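Local structure of Non-sulfated chondroitin lyase E66 (3VSN) at residues A[78-83]-A[139-144]; A[416-421]-A[602-607]; A[471-477]-A[536-542]. The protein acts as a chondroitin lyase of the baculovirus occlusion-derived virion envelope, is essential for oral infectivity, and may digest the chondroitin sulfate barrier of the host midgut. All coordinates share one frame; numbering follows the deposited sequence.

Contact 1. Residues A[78-83]-A[139-144]; sequences FGTVCH and HFTITM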
loop_
_atom_site.group_PDB
_atom_site.type_symbol
_atom_site.label_atom_id
_atom_site.label_comp_id
_atom_site.label_asym_id
_atom_site.label_seq_id
_atom_site.Cartn_x
_atom_site.Cartn_y
_atom_site.Cartn_z
ATOM N N PHE A 78 -9.219 -16.097 23.692
ATOM C CA PHE A 78 -7.883 -16.115 24.296
ATOM C C PHE A 78 -6.963 -15.106 23.604
ATOM O O PHE A 78 -6.199 -14.399 24.264
ATOM C CB PHE A 78 -7.275 -17.525 24.267
ATOM C CG PHE A 78 -5.890 -17.604 24.859
ATOM C CD1 PHE A 78 -5.690 -17.447 26.230
ATOM C CD2 PHE A 78 -4.787 -17.840 24.049
ATOM C CE1 PHE A 78 -4.416 -17.518 26.774
ATOM C CE2 PHE A 78 -3.511 -17.913 24.588
ATOM C CZ PHE A 78 -3.325 -17.751 25.951
ATOM N N GLY A 79 -7.053 -15.044 22.276
ATOM C CA GLY A 79 -6.370 -14.016 21.491
ATOM C C GLY A 79 -6.735 -12.613 21.941
ATOM O O GLY A 79 -5.869 -11.743 22.058
ATOM N N THR A 80 -8.021 -12.401 22.212
ATOM C CA THR A 80 -8.506 -11.114 22.698
ATOM C C THR A 80 -7.958 -10.781 24.090
ATOM O O THR A 80 -7.558 -9.642 24.334
ATOM C CB THR A 80 -10.045 -11.038 22.670
ATOM O OG1 THR A 80 -10.501 -11.319 21.342
ATOM C CG2 THR A 80 -10.532 -9.649 23.072
ATOM N N VAL A 81 -7.929 -11.773 24.984
ATOM C CA VAL A 81 -7.303 -11.613 26.305
ATOM C C VAL A 81 -5.839 -11.192 26.145
ATOM O O VAL A 81 -5.391 -10.226 26.764
ATOM C CB VAL A 81 -7.384 -12.904 27.153
ATOM C CG1 VAL A 81 -6.495 -12.805 28.386
ATOM C CG2 VAL A 81 -8.820 -13.189 27.565
ATOM N N CYS A 82 -5.112 -11.926 25.305
ATOM C CA CYS A 82 -3.709 -11.638 25.015
ATOM C C CYS A 82 -3.483 -10.207 24.509
ATOM O O CYS A 82 -2.654 -9.476 25.062
ATOM C CB CYS A 82 -3.151 -12.665 24.028
ATOM S SG CYS A 82 -2.849 -14.292 24.756
ATOM N N HIS A 83 -4.227 -9.805 23.476
ATOM C CA HIS A 83 -4.112 -8.447 22.926
ATOM C C HIS A 83 -4.485 -7.375 23.911
ATOM O O HIS A 83 -3.841 -6.331 23.969
ATOM C CB HIS A 83 -4.944 -8.292 21.655
ATOM C CG HIS A 83 -4.360 -8.991 20.451
ATOM N ND1 HIS A 83 -3.099 -8.781 20.032
ATOM C CD2 HIS A 83 -4.926 -9.899 19.559
ATOM C CE1 HIS A 83 -2.862 -9.523 18.937
ATOM N NE2 HIS A 83 -3.983 -10.208 18.650
ATOM N N HIS A 139 -2.521 -18.114 18.498
ATOM C CA HIS A 139 -2.389 -17.234 19.657
ATOM C C HIS A 139 -1.503 -17.768 20.751
ATOM O O HIS A 139 -1.032 -17.007 21.596
ATOM C CB HIS A 139 -3.761 -16.831 20.180
ATOM C CG HIS A 139 -4.478 -15.856 19.280
ATOM N ND1 HIS A 139 -5.652 -16.139 18.690
ATOM C CD2 HIS A 139 -4.129 -14.571 18.867
ATOM C CE1 HIS A 139 -6.042 -15.087 17.946
ATOM N NE2 HIS A 139 -5.107 -14.129 18.054
ATOM N N PHE A 140 -1.242 -19.072 20.727
ATOM C CA PHE A 140 -0.334 -19.687 21.694
ATOM C C PHE A 140 1.133 -19.479 21.318
ATOM O O PHE A 140 1.980 -19.273 22.189
ATOM C CB PHE A 140 -0.651 -21.179 21.861
ATOM C CG PHE A 140 -2.054 -21.447 22.326
ATOM C CD1 PHE A 140 -2.404 -21.275 23.661
ATOM C CD2 PHE A 140 -3.034 -21.855 21.425
ATOM C CE1 PHE A 140 -3.704 -21.510 24.093
ATOM C CE2 PHE A 140 -4.332 -22.095 21.849
ATOM C CZ PHE A 140 -4.668 -21.921 23.184
ATOM N N THR A 141 1.419 -19.524 20.018
ATOM C CA THR A 141 2.777 -19.397 19.493
ATOM C C THR A 141 3.168 -17.941 19.209
ATOM O O THR A 141 4.317 -17.538 19.433
ATOM C CB THR A 141 2.926 -20.233 18.201
ATOM O OG1 THR A 141 2.801 -21.623 18.517
ATOM C CG2 THR A 141 4.262 -19.995 17.531
ATOM N N ILE A 142 2.208 -17.162 18.716
ATOM C CA ILE A 142 2.479 -15.806 18.236
ATOM C C ILE A 142 2.171 -14.757 19.301
ATOM O O ILE A 142 3.073 -14.061 19.766
ATOM C CB ILE A 142 1.719 -15.501 16.916
ATOM C CG1 ILE A 142 2.065 -16.531 15.826
ATOM C CG2 ILE A 142 1.987 -14.077 16.430
ATOM C CD1 ILE A 142 3.545 -16.665 15.506
ATOM N N THR A 143 0.904 -14.665 19.696
ATOM C CA THR A 143 0.449 -13.587 20.574
ATOM C C THR A 143 0.856 -13.774 22.039
ATOM O O THR A 143 1.294 -12.824 22.690
ATOM C CB THR A 143 -1.074 -13.388 20.469
ATOM O OG1 THR A 143 -1.474 -13.516 19.098
ATOM C CG2 THR A 143 -1.472 -12.007 20.972
ATOM N N MET A 144 0.722 -14.993 22.551
ATOM C CA MET A 144 1.009 -15.256 23.964
ATOM C C MET A 144 2.451 -14.939 24.402
ATOM O O MET A 144 2.637 -14.301 25.435
ATOM C CB MET A 144 0.620 -16.684 24.354
ATOM C CG MET A 144 0.648 -16.943 25.854
ATOM S SD MET A 144 0.354 -18.679 26.229
ATOM C CE MET A 144 1.907 -19.414 25.712
#
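A first torsion of 179° swings the F78 ring opposite its own backbone N and across to F140 and M144, whereas H139, with CG beside the backbone N, lays its imidazole against G79. CA of G79 stands 3.4 Å from the centroid of that ring and only 8° off its normal, a CH-pi contact for which the bare glycine backbone lets the ring come down flat. The phenyl planes of F78 and F140 are close to parallel yet displaced, with little overlap, and F78 CE2 is 3.6 Å from F140 CE1. At the edge of the F78 ring, 3.8 Å from CZ, lies M144 SD, a Met-aromatic contact. T143 CG2 reaches C82 CB at 3.5 Å and also touches one face of the H83 ring.

The two segments belong to helices 75-93 and 138-154 of the alpha/alpha toroid; the axes of the segments approach to 9.8 Å and are inclined by 17°. W131 meets both phenylalanines edge-to-face, and I116 of helix 103-119 touches F78 and M144. No hydrogen bond joins the segments, so apolar and aromatic contacts carry the interface; with H83 NE2 and H139 NE2 separated by 4.1 Å, simultaneous protonation of both histidines would probably be disfavoured.

Contact 2. Residues A[416-421]-A[602-607]; sequences QTAIAK and SFMSAN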
loop_
_atom_site.group_PDB
_atom_site.type_symbol
_atom_site.label_atom_id
_atom_site.label_comp_id
_atom_site.label_asym_id
_atom_site.label_seq_id
_atom_site.Cartn_x
_atom_site.Cartn_y
_atom_site.Cartn_z
ATOM N N GLN A 416 2.391 -2.794 -20.881
ATOM C CA GLN A 416 3.587 -1.987 -21.129
ATOM C C GLN A 416 3.362 -0.624 -20.501
ATOM O O GLN A 416 2.379 0.050 -20.819
ATOM C CB GLN A 416 3.854 -1.820 -22.632
ATOM C CG GLN A 416 3.942 -3.112 -23.437
ATOM C CD GLN A 416 5.179 -3.941 -23.125
ATOM O OE1 GLN A 416 6.243 -3.413 -22.784
ATOM N NE2 GLN A 416 5.047 -5.249 -23.259
ATOM N N THR A 417 4.266 -0.225 -19.610
ATOM C CA THR A 417 4.100 1.002 -18.832
ATOM C C THR A 417 5.401 1.799 -18.751
ATOM O O THR A 417 6.469 1.240 -18.492
ATOM C CB THR A 417 3.578 0.694 -17.405
ATOM O OG1 THR A 417 2.257 0.148 -17.484
ATOM C CG2 THR A 417 3.527 1.950 -16.543
ATOM N N ALA A 418 5.298 3.104 -18.976
ATOM C CA ALA A 418 6.432 4.005 -18.807
ATOM C C ALA A 418 6.119 5.060 -17.757
ATOM O O ALA A 418 4.973 5.499 -17.620
ATOM C CB ALA A 418 6.805 4.662 -20.127
ATOM N N ILE A 419 7.149 5.458 -17.017
ATOM C CA ILE A 419 7.016 6.474 -15.974
ATOM C C ILE A 419 8.150 7.490 -16.109
ATOM O O ILE A 419 9.303 7.114 -16.313
ATOM C CB ILE A 419 7.028 5.852 -14.555
ATOM C CG1 ILE A 419 5.906 4.817 -14.400
ATOM C CG2 ILE A 419 6.883 6.936 -13.490
ATOM C CD1 ILE A 419 6.047 3.909 -13.187
ATOM N N ALA A 420 7.815 8.774 -16.018
ATOM C CA ALA A 420 8.820 9.832 -15.983
ATOM C C ALA A 420 8.452 10.809 -14.885
ATOM O O ALA A 420 7.289 11.184 -14.753
ATOM C CB ALA A 420 8.907 10.547 -17.326
ATOM N N LYS A 421 9.436 11.215 -14.088
ATOM C CA LYS A 421 9.167 12.149 -12.999
ATOM C C LYS A 421 10.249 13.210 -12.845
ATOM O O LYS A 421 11.413 12.999 -13.204
ATOM C CB LYS A 421 8.962 11.401 -11.671
ATOM C CG LYS A 421 10.222 10.733 -11.132
ATOM C CD LYS A 421 9.979 10.086 -9.779
ATOM C CE LYS A 421 11.285 9.662 -9.121
ATOM N NZ LYS A 421 11.944 8.544 -9.853
ATOM N N SER A 602 12.930 14.240 -17.805
ATOM C CA SER A 602 12.997 12.785 -17.690
ATOM C C SER A 602 12.211 12.110 -18.819
ATOM O O SER A 602 11.108 12.550 -19.153
ATOM C CB SER A 602 12.456 12.340 -16.329
ATOM O OG SER A 602 12.292 10.933 -16.288
ATOM N N PHE A 603 12.792 11.055 -19.400
ATOM C CA PHE A 603 12.147 10.227 -20.430
ATOM C C PHE A 603 12.131 8.776 -19.984
ATOM O O PHE A 603 13.062 8.328 -19.315
ATOM C CB PHE A 603 12.965 10.211 -21.721
ATOM C CG PHE A 603 12.950 11.489 -22.501
ATOM C CD1 PHE A 603 13.883 12.485 -22.240
ATOM C CD2 PHE A 603 12.057 11.663 -23.559
ATOM C CE1 PHE A 603 13.901 13.652 -22.989
ATOM C CE2 PHE A 603 12.071 12.831 -24.315
ATOM C CZ PHE A 603 12.993 13.826 -24.024
ATOM N N MET A 604 11.112 8.030 -20.405
ATOM C CA MET A 604 11.134 6.571 -20.304
ATOM C C MET A 604 10.298 5.941 -21.414
ATOM O O MET A 604 9.293 6.511 -21.837
ATOM C CB MET A 604 10.636 6.091 -18.936
ATOM C CG MET A 604 10.668 4.577 -18.778
ATOM S SD MET A 604 10.126 3.962 -17.178
ATOM C CE MET A 604 9.951 2.215 -17.547
ATOM N N SER A 605 10.730 4.770 -21.878
ATOM C CA SER A 605 9.993 4.002 -22.875
ATOM C C SER A 605 9.182 2.887 -22.213
ATOM O O SER A 605 9.677 2.207 -21.316
ATOM C CB SER A 605 10.960 3.394 -23.893
ATOM O OG SER A 605 10.307 2.408 -24.669
ATOM N N ALA A 606 7.944 2.695 -22.667
ATOM C CA ALA A 606 7.098 1.615 -22.150
ATOM C C ALA A 606 7.626 0.243 -22.574
ATOM O O ALA A 606 7.229 -0.779 -22.011
ATOM C CB ALA A 606 5.649 1.800 -22.589
ATOM N N ASN A 607 8.520 0.235 -23.567
ATOM C CA ASN A 607 9.237 -0.976 -23.966
ATOM C C ASN A 607 10.474 -1.239 -23.103
ATOM O O ASN A 607 11.152 -2.251 -23.274
ATOM C CB ASN A 607 9.613 -0.910 -25.452
ATOM C CG ASN A 607 8.398 -0.896 -26.353
ATOM O OD1 ASN A 607 7.439 -1.635 -26.126
ATOM N ND2 ASN A 607 8.419 -0.042 -27.367
HETATM O O HOH W 1 6.683 -1.879 -19.513
#
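M604 lies stretched along the backbone of I419 where two sheets of the C-terminal beta-sandwich region meet. Strand 414-421 is an outermost strand of one seven-stranded antiparallel sheet, and strand 600-605 is an inner strand of another. Their local directions are antiparallel, at 173°, and their axes come within 5.7 Å, yet no backbone-to-backbone hydrogen bond connects the two segments; strand 414-421 is instead bonded to strand 426-434, as in the pairs A418 with L429 and A420 with A427. The segments meet through side chains, their packing on backbone, and a bridging water.

M604 CB points at the other strand and sits 3.1 Å from I419 O. From there, CG opposite the backbone N (chi1 -179°) and an extended chain carry SD to I419 N and CE to the neighbourhood of T417 O. SD accepts a weak but straight hydrogen bond from I419 N, 3.3 Å long with 170° at the hydrogen, so the thioether takes up an N-H that makes no backbone bond to 602-607.

A418 and A420 direct their methyls at 602-607. A418 CB rests 3.4 Å from A606 N and 3.9 Å from A606 CB, while A420 CB touches O and OG of S602; both alanines also reach V593 on strand 592-597. The hydroxyl of S602 is held by Q653, whose OE1 also accepts from K421 N, so one amide oxygen serves both strands.

Beyond M604, a water takes the place of a direct bond: it accepts from T417 N at 2.9 Å and donates to A606 O at 2.8 Å. T417 O has a charged partner, K326. The second strand gives way to an ST turn, in which S605 OG accepts from N607 N at 3.0 Å.

Contact 3. Residues A[471-477]-A[536-542]; sequences NGRVIVL and VEQIISF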
loop_
_atom_site.group_PDB
_atom_site.type_symbol
_atom_site.label_atom_id
_atom_site.label_comp_id
_atom_site.label_asym_id
_atom_site.label_seq_id
_atom_site.Cartn_x
_atom_site.Cartn_y
_atom_site.Cartn_z
ATOM N N ASN A 471 -23.782 1.550 -23.474
ATOM C CA ASN A 471 -22.618 2.427 -23.501
ATOM C C ASN A 471 -21.743 2.217 -22.269
ATOM O O ASN A 471 -22.247 2.000 -21.165
ATOM C CB ASN A 471 -23.043 3.897 -23.566
ATOM C CG ASN A 471 -23.746 4.259 -24.863
ATOM O OD1 ASN A 471 -24.711 5.022 -24.859
ATOM N ND2 ASN A 471 -23.263 3.726 -25.974
ATOM N N GLY A 472 -20.431 2.283 -22.465
ATOM C CA GLY A 472 -19.499 2.294 -21.341
ATOM C C GLY A 472 -19.441 3.682 -20.730
ATOM O O GLY A 472 -20.091 4.613 -21.215
ATOM N N ARG A 473 -18.668 3.828 -19.660
ATOM C CA ARG A 473 -18.462 5.135 -19.040
ATOM C C ARG A 473 -17.176 5.161 -18.242
ATOM O O ARG A 473 -16.746 4.141 -17.698
ATOM C CB ARG A 473 -19.634 5.530 -18.134
ATOM C CG ARG A 473 -20.187 4.396 -17.284
ATOM C CD ARG A 473 -21.455 3.840 -17.903
ATOM N NE ARG A 473 -22.517 4.836 -17.853
ATOM C CZ ARG A 473 -23.568 4.877 -18.666
ATOM N NH1 ARG A 473 -23.724 3.973 -19.625
ATOM N NH2 ARG A 473 -24.467 5.837 -18.513
ATOM N N VAL A 474 -16.564 6.338 -18.188
ATOM C CA VAL A 474 -15.355 6.534 -17.410
ATOM C C VAL A 474 -15.730 7.391 -16.213
ATOM O O VAL A 474 -16.259 8.496 -16.372
ATOM C CB VAL A 474 -14.249 7.214 -18.238
ATOM C CG1 VAL A 474 -12.990 7.402 -17.400
ATOM C CG2 VAL A 474 -13.942 6.393 -19.487
ATOM N N ILE A 475 -15.467 6.873 -15.020
ATOM C CA ILE A 475 -15.802 7.587 -13.791
ATOM C C ILE A 475 -14.826 8.741 -13.580
ATOM O O ILE A 475 -13.606 8.550 -13.602
ATOM C CB ILE A 475 -15.818 6.641 -12.570
ATOM C CG1 ILE A 475 -16.866 5.541 -12.781
ATOM C CG2 ILE A 475 -16.087 7.410 -11.277
ATOM C CD1 ILE A 475 -16.871 4.466 -11.714
ATOM N N VAL A 476 -15.380 9.937 -13.395
ATOM C CA VAL A 476 -14.586 11.132 -13.100
ATOM C C VAL A 476 -14.558 11.389 -11.586
ATOM O O VAL A 476 -13.499 11.646 -11.011
ATOM C CB VAL A 476 -15.122 12.359 -13.881
ATOM C CG1 VAL A 476 -14.384 13.631 -13.486
ATOM C CG2 VAL A 476 -14.999 12.123 -15.383
ATOM N N LEU A 477 -15.729 11.323 -10.953
ATOM C CA LEU A 477 -15.861 11.479 -9.504
ATOM C C LEU A 477 -16.886 10.490 -8.993
ATOM O O LEU A 477 -17.901 10.247 -9.652
ATOM C CB LEU A 477 -16.323 12.892 -9.128
ATOM C CG LEU A 477 -15.428 13.912 -8.403
ATOM C CD1 LEU A 477 -16.303 14.956 -7.719
ATOM C CD2 LEU A 477 -14.462 13.295 -7.397
ATOM N N VAL A 536 -20.030 11.201 -11.177
ATOM C CA VAL A 536 -19.864 12.070 -12.338
ATOM C C VAL A 536 -19.057 11.224 -13.317
ATOM O O VAL A 536 -18.017 10.668 -12.950
ATOM C CB VAL A 536 -19.100 13.363 -12.000
ATOM C CG1 VAL A 536 -18.873 14.197 -13.257
ATOM C CG2 VAL A 536 -19.849 14.173 -10.950
ATOM N N GLU A 537 -19.537 11.106 -14.550
ATOM C CA GLU A 537 -18.901 10.207 -15.514
ATOM C C GLU A 537 -18.869 10.792 -16.922
ATOM O O GLU A 537 -19.601 11.732 -17.231
ATOM C CB GLU A 537 -19.597 8.834 -15.514
ATOM C CG GLU A 537 -21.053 8.867 -15.974
ATOM C CD GLU A 537 -21.789 7.544 -15.802
ATOM O OE1 GLU A 537 -21.283 6.640 -15.100
ATOM O OE2 GLU A 537 -22.894 7.405 -16.375
ATOM N N GLN A 538 -17.998 10.235 -17.758
ATOM C CA GLN A 538 -17.986 10.535 -19.183
ATOM C C GLN A 538 -18.420 9.281 -19.931
ATOM O O GLN A 538 -17.712 8.264 -19.935
ATOM C CB GLN A 538 -16.601 11.014 -19.637
ATOM C CG GLN A 538 -16.276 12.439 -19.191
ATOM C CD GLN A 538 -14.935 12.949 -19.701
ATOM O OE1 GLN A 538 -14.268 12.298 -20.502
ATOM N NE2 GLN A 538 -14.536 14.125 -19.233
ATOM N N ILE A 539 -19.602 9.354 -20.538
ATOM C CA ILE A 539 -20.181 8.217 -21.246
ATOM C C ILE A 539 -19.503 8.046 -22.608
ATOM O O ILE A 539 -19.326 9.012 -23.353
ATOM C CB ILE A 539 -21.717 8.353 -21.395
ATOM C CG1 ILE A 539 -22.386 8.397 -20.009
ATOM C CG2 ILE A 539 -22.285 7.198 -22.216
ATOM C CD1 ILE A 539 -23.812 8.919 -20.001
ATOM N N ILE A 540 -19.113 6.812 -22.909
ATOM C CA ILE A 540 -18.444 6.484 -24.167
ATOM C C ILE A 540 -19.275 5.461 -24.948
ATOM O O ILE A 540 -19.764 4.482 -24.377
ATOM C CB ILE A 540 -16.998 5.980 -23.931
ATOM C CG1 ILE A 540 -16.973 4.856 -22.876
ATOM C CG2 ILE A 540 -16.101 7.139 -23.502
ATOM C CD1 ILE A 540 -15.637 4.150 -22.720
ATOM N N SER A 541 -19.443 5.688 -26.248
ATOM C CA SER A 541 -20.331 4.839 -27.051
ATOM C C SER A 541 -19.810 3.407 -27.178
ATOM O O SER A 541 -18.606 3.191 -27.324
ATOM C CB SER A 541 -20.558 5.443 -28.438
ATOM O OG SER A 541 -19.388 5.347 -29.231
ATOM N N PHE A 542 -20.718 2.432 -27.120
ATOM C CA PHE A 542 -20.322 1.041 -27.340
ATOM C C PHE A 542 -19.716 0.850 -28.734
ATOM O O PHE A 542 -18.816 0.032 -28.901
ATOM C CB PHE A 542 -21.456 0.036 -27.049
ATOM C CG PHE A 542 -22.674 0.187 -27.926
ATOM C CD1 PHE A 542 -22.736 -0.422 -29.181
ATOM C CD2 PHE A 542 -23.785 0.898 -27.477
ATOM C CE1 PHE A 542 -23.869 -0.294 -29.983
ATOM C CE2 PHE A 542 -24.919 1.030 -28.274
ATOM C CZ PHE A 542 -24.960 0.433 -29.527
#
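A classic beta bulge interrupts the antiparallel pairing of strands 472-480 and 533-540, in the middle of a four-stranded sheet: V476 and L477 both face V536. The evidence is the doubly used V536 O, which accepts from V476 N at 2.8 Å and from L477 N at 3.1 Å, shifting the register by one residue. On the other side of I475, regular pairing is seen in the hydrogen-bonded pair V474 and Q538, where V474 N reaches Q538 O at 2.8 Å and Q538 N returns a bond to V474 O.

R473, I475, E537 and I539 share one face. There R473 holds E537 side-on: NE (3.0 Å) and NH2 (3.1 Å) both bond OE2, reaching it from the same face of a carboxylate turned 58° from the guanidinium plane. Bends at chi2 and chi3 fold the arginine back, and NH1 donates to N471 O at 2.9 Å. I539 runs alongside, with CG1 over a guanidinium face.

R527 makes a second salt bridge to E537 OE2. One buried carboxylate oxygen thus gathers two arginines, an environment that would probably keep E537 ionised and offset the closeness of the two positive groups.

Overall arrangement
From the N terminus, contact 1 comes first, joining helices 75-93 and 138-154 across 55 intervening residues and closing well before the other contacts open. It belongs to the alpha-helical toroid, on the opposite side of the chain's centre from contacts 2 and 3, whose centres are 47 and 49 Å from its own. Contact 2 opens at 416-421 and closes some 180 residues later at 602-607, bringing two seven-stranded sheets together. Inside that long loop nests contact 3, where 471-477 meets 536-542 within a separate four-stranded sheet. Contacts 2 and 3 do not touch: their nearest atoms are about 17 Å apart. No contact crosses another.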